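PDB 3NF2: putative polyprenyl synthetase from Streptomyces coelicolor, which probably catalyses prenyl transfer to build isoprenoid diphosphates, using magnesium, like other FPP/GGPP synthases. Local coordinates for residues A60-V68 against M324-L335. Residues are numbered along the deposited sequence; the frame is centred on the assembly and turned at random.
Sequences ALAVLSAEV and MPDRVRDRFTAL
The F332 ring carries L64 on one face: L64 CD2 stands 3.8 Å from the ring centroid, a CH-pi contact over the face. At the ring edge, in plane, lie S65 CA and V328 CG1, while V68 CG2 and L61 CD1 approach obliquely, V68 CG2 coming within 3.6 Å of F332 CE1. Y212 of helix 203-230 meets the same ring nearly at a right angle. The second flat group, the R331 guanidinium, takes E67 OE1 at its edge near the plane; OE1 to R331 NH2 measures 3.3 Å, a salt bridge with carboxylate and guanidinium planes 35° apart. R11 of helix 5-25 also pairs with OE1, so this carboxylate probably offsets two positive charges at the partly exposed border.

Past the F332 ring, L335 CD1 touches both leucines, 3.7 Å from L61 CD1 and as far from L64 CD2. With chi1 at 169°, V68 holds CG2 anti to the carbonyl carbon and beside the backbone N, which directs this branch into the corner between F332 and V328 CG1, at 3.8 Å from the latter. Where helix 326-335 starts, P325 CD rests 3.4 Å from V68 O.

Segment axes 9.8 Å apart at 159° define antiparallel helix packing, here joining helix 57-67 to the C-terminal helix within the all-helical fold characteristic of trans-prenyl diphosphate synthases.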
loop_
_atom_site.group_PDB
_atom_site.type_symbol
_atom_site.label_atom_id
_atom_site.label_comp_id
_atom_site.label_asym_id
_atom_site.label_seq_id
_atom_site.Cartn_x
_atom_site.Cartn_y
_atom_site.Cartn_z
ATOM N N ALA A 60 13.725 1.342 19.248
ATOM C CA ALA A 60 14.842 0.964 20.124
ATOM C C ALA A 60 15.619 -0.214 19.549
ATOM O O ALA A 60 16.836 -0.230 19.578
ATOM C CB ALA A 60 14.346 0.630 21.536
ATOM N N LEU A 61 14.892 -1.179 19.002
ATOM C CA LEU A 61 15.472 -2.380 18.435
ATOM C C LEU A 61 16.311 -2.053 17.204
ATOM O O LEU A 61 17.431 -2.540 17.069
ATOM C CB LEU A 61 14.340 -3.346 18.080
ATOM C CG LEU A 61 14.339 -4.834 18.429
ATOM C CD1 LEU A 61 15.360 -5.219 19.475
ATOM C CD2 LEU A 61 12.944 -5.217 18.896
ATOM N N ALA A 62 15.774 -1.210 16.321
ATOM C CA ALA A 62 16.451 -0.863 15.064
ATOM C C ALA A 62 17.747 -0.076 15.252
ATOM O O ALA A 62 18.705 -0.285 14.502
ATOM C CB ALA A 62 15.507 -0.125 14.133
ATOM N N VAL A 63 17.773 0.820 16.239
ATOM C CA VAL A 63 19.000 1.569 16.531
ATOM C C VAL A 63 20.031 0.653 17.180
ATOM O O VAL A 63 21.218 0.746 16.865
ATOM C CB VAL A 63 18.775 2.904 17.331
ATOM C CG1 VAL A 63 17.941 3.887 16.517
ATOM C CG2 VAL A 63 18.134 2.679 18.692
ATOM N N LEU A 64 19.564 -0.255 18.043
ATOM C CA LEU A 64 20.390 -1.333 18.594
ATOM C C LEU A 64 20.988 -2.226 17.508
ATOM O O LEU A 64 22.155 -2.607 17.584
ATOM C CB LEU A 64 19.578 -2.203 19.554
ATOM C CG LEU A 64 19.872 -2.185 21.050
ATOM C CD1 LEU A 64 19.193 -1.014 21.733
ATOM C CD2 LEU A 64 19.393 -3.489 21.649
ATOM N N SER A 65 20.174 -2.549 16.503
ATOM C CA SER A 65 20.576 -3.417 15.401
ATOM C C SER A 65 21.803 -2.889 14.662
ATOM O O SER A 65 22.649 -3.667 14.242
ATOM C CB SER A 65 19.417 -3.599 14.419
ATOM O OG SER A 65 19.709 -4.606 13.462
ATOM N N ALA A 66 21.886 -1.567 14.521
ATOM C CA ALA A 66 23.011 -0.916 13.858
ATOM C C ALA A 66 24.322 -1.087 14.631
ATOM O O ALA A 66 25.383 -1.303 14.028
ATOM C CB ALA A 66 22.700 0.561 13.615
ATOM N N GLU A 67 24.231 -1.029 15.958
ATOM C CA GLU A 67 25.392 -1.186 16.850
ATOM C C GLU A 67 26.088 -2.545 16.792
ATOM O O GLU A 67 27.255 -2.647 17.163
ATOM C CB GLU A 67 24.989 -0.901 18.290
ATOM C CG GLU A 67 24.570 0.526 18.529
ATOM C CD GLU A 67 24.058 0.738 19.925
ATOM O OE1 GLU A 67 24.697 1.498 20.678
ATOM O OE2 GLU A 67 23.024 0.139 20.277
ATOM N N VAL A 68 25.364 -3.571 16.341
ATOM C CA VAL A 68 25.888 -4.929 16.121
ATOM C C VAL A 68 27.125 -4.937 15.205
ATOM O O VAL A 68 28.091 -5.669 15.453
ATOM C CB VAL A 68 24.765 -5.869 15.567
ATOM C CG1 VAL A 68 25.302 -7.218 15.060
ATOM C CG2 VAL A 68 23.708 -6.101 16.629
ATOM N N MET A 324 29.002 -10.431 17.889
ATOM C CA MET A 324 28.408 -9.157 18.241
ATOM C C MET A 324 29.095 -8.666 19.509
ATOM O O MET A 324 29.386 -9.475 20.395
ATOM C CB MET A 324 26.914 -9.387 18.498
ATOM C CG MET A 324 26.118 -8.247 19.094
ATOM S SD MET A 324 24.470 -8.816 19.596
ATOM C CE MET A 324 24.093 -9.957 18.284
ATOM N N PRO A 325 29.390 -7.353 19.584
ATOM C CA PRO A 325 29.848 -6.718 20.814
ATOM C C PRO A 325 28.941 -7.063 21.985
ATOM O O PRO A 325 27.715 -6.986 21.867
ATOM C CB PRO A 325 29.760 -5.228 20.485
ATOM C CG PRO A 325 30.052 -5.169 19.031
ATOM C CD PRO A 325 29.496 -6.439 18.431
ATOM N N ASP A 326 29.559 -7.455 23.097
ATOM C CA ASP A 326 28.847 -7.998 24.259
ATOM C C ASP A 326 27.979 -6.983 25.012
ATOM O O ASP A 326 27.060 -7.373 25.737
ATOM C CB ASP A 326 29.833 -8.697 25.207
ATOM C CG ASP A 326 30.465 -9.949 24.589
ATOM O OD1 ASP A 326 30.243 -10.223 23.389
ATOM O OD2 ASP A 326 31.190 -10.669 25.308
ATOM N N ARG A 327 28.262 -5.694 24.833
ATOM C CA ARG A 327 27.420 -4.636 25.390
ATOM C C ARG A 327 26.094 -4.564 24.626
ATOM O O ARG A 327 25.046 -4.259 25.208
ATOM C CB ARG A 327 28.112 -3.269 25.317
ATOM C CG ARG A 327 29.635 -3.278 25.432
ATOM C CD ARG A 327 30.180 -1.855 25.531
ATOM N NE ARG A 327 29.784 -1.012 24.400
ATOM C CZ ARG A 327 29.604 0.308 24.465
ATOM N NH1 ARG A 327 29.771 0.955 25.614
ATOM N NH2 ARG A 327 29.244 0.985 23.380
ATOM N N VAL A 328 26.159 -4.838 23.321
ATOM C CA VAL A 328 24.991 -4.810 22.441
ATOM C C VAL A 328 24.111 -6.032 22.712
ATOM O O VAL A 328 22.898 -5.900 22.877
ATOM C CB VAL A 328 25.408 -4.737 20.946
ATOM C CG1 VAL A 328 24.196 -4.599 20.047
ATOM C CG2 VAL A 328 26.362 -3.567 20.713
ATOM N N ARG A 329 24.747 -7.203 22.772
ATOM C CA ARG A 329 24.065 -8.448 23.125
ATOM C C ARG A 329 23.309 -8.328 24.446
ATOM O O ARG A 329 22.163 -8.770 24.540
ATOM C CB ARG A 329 25.054 -9.617 23.173
ATOM C CG ARG A 329 24.387 -10.987 23.199
ATOM C CD ARG A 329 25.401 -12.108 23.348
ATOM N NE ARG A 329 26.100 -12.393 22.099
ATOM C CZ ARG A 329 27.184 -11.746 21.686
ATOM N NH1 ARG A 329 27.692 -10.768 22.421
ATOM N NH2 ARG A 329 27.759 -12.075 20.536
ATOM N N ASP A 330 23.942 -7.717 25.450
ATOM C CA ASP A 330 23.315 -7.460 26.751
ATOM C C ASP A 330 22.069 -6.586 26.620
ATOM O O ASP A 330 21.066 -6.806 27.308
ATOM C CB ASP A 330 24.312 -6.788 27.710
ATOM C CG ASP A 330 25.137 -7.792 28.524
ATOM O OD1 ASP A 330 25.529 -7.444 29.662
ATOM O OD2 ASP A 330 25.393 -8.922 28.040
ATOM N N ARG A 331 22.145 -5.596 25.734
ATOM C CA ARG A 331 21.029 -4.689 25.495
ATOM C C ARG A 331 19.864 -5.403 24.793
ATOM O O ARG A 331 18.700 -5.200 25.149
ATOM C CB ARG A 331 21.502 -3.452 24.722
ATOM C CG ARG A 331 22.102 -2.371 25.618
ATOM C CD ARG A 331 22.799 -1.277 24.820
ATOM N NE ARG A 331 22.885 -0.029 25.582
ATOM C CZ ARG A 331 23.414 1.106 25.125
ATOM N NH1 ARG A 331 23.434 2.185 25.899
ATOM N NH2 ARG A 331 23.926 1.167 23.899
ATOM N N PHE A 332 20.191 -6.264 23.830
ATOM C CA PHE A 332 19.196 -7.083 23.136
ATOM C C PHE A 332 18.512 -8.082 24.074
ATOM O O PHE A 332 17.308 -8.335 23.961
ATOM C CB PHE A 332 19.862 -7.846 21.999
ATOM C CG PHE A 332 19.851 -7.130 20.682
ATOM C CD1 PHE A 332 20.973 -6.456 20.233
ATOM C CD2 PHE A 332 18.723 -7.159 19.871
ATOM C CE1 PHE A 332 20.961 -5.809 19.004
ATOM C CE2 PHE A 332 18.706 -6.520 18.637
ATOM C CZ PHE A 332 19.824 -5.843 18.203
ATOM N N THR A 333 19.298 -8.645 24.989
ATOM C CA THR A 333 18.818 -9.560 26.024
ATOM C C THR A 333 17.829 -8.889 26.989
ATOM O O THR A 333 16.834 -9.497 27.374
ATOM C CB THR A 333 20.024 -10.195 26.774
ATOM O OG1 THR A 333 20.686 -11.134 25.906
ATOM C CG2 THR A 333 19.606 -10.900 28.081
ATOM N N ALA A 334 18.078 -7.633 27.340
ATOM C CA ALA A 334 17.238 -6.921 28.301
ATOM C C ALA A 334 15.885 -6.488 27.739
ATOM O O ALA A 334 14.904 -6.392 28.486
ATOM C CB ALA A 334 17.981 -5.723 28.879
ATOM N N LEU A 335 15.835 -6.208 26.437
ATOM C CA LEU A 335 14.572 -5.903 25.761
ATOM C C LEU A 335 13.673 -7.129 25.758
ATOM O O LEU A 335 12.468 -7.028 26.011
ATOM C CB LEU A 335 14.815 -5.423 24.330
ATOM C CG LEU A 335 15.303 -3.980 24.184
ATOM C CD1 LEU A 335 15.859 -3.754 22.801
ATOM C CD2 LEU A 335 14.202 -2.966 24.490
#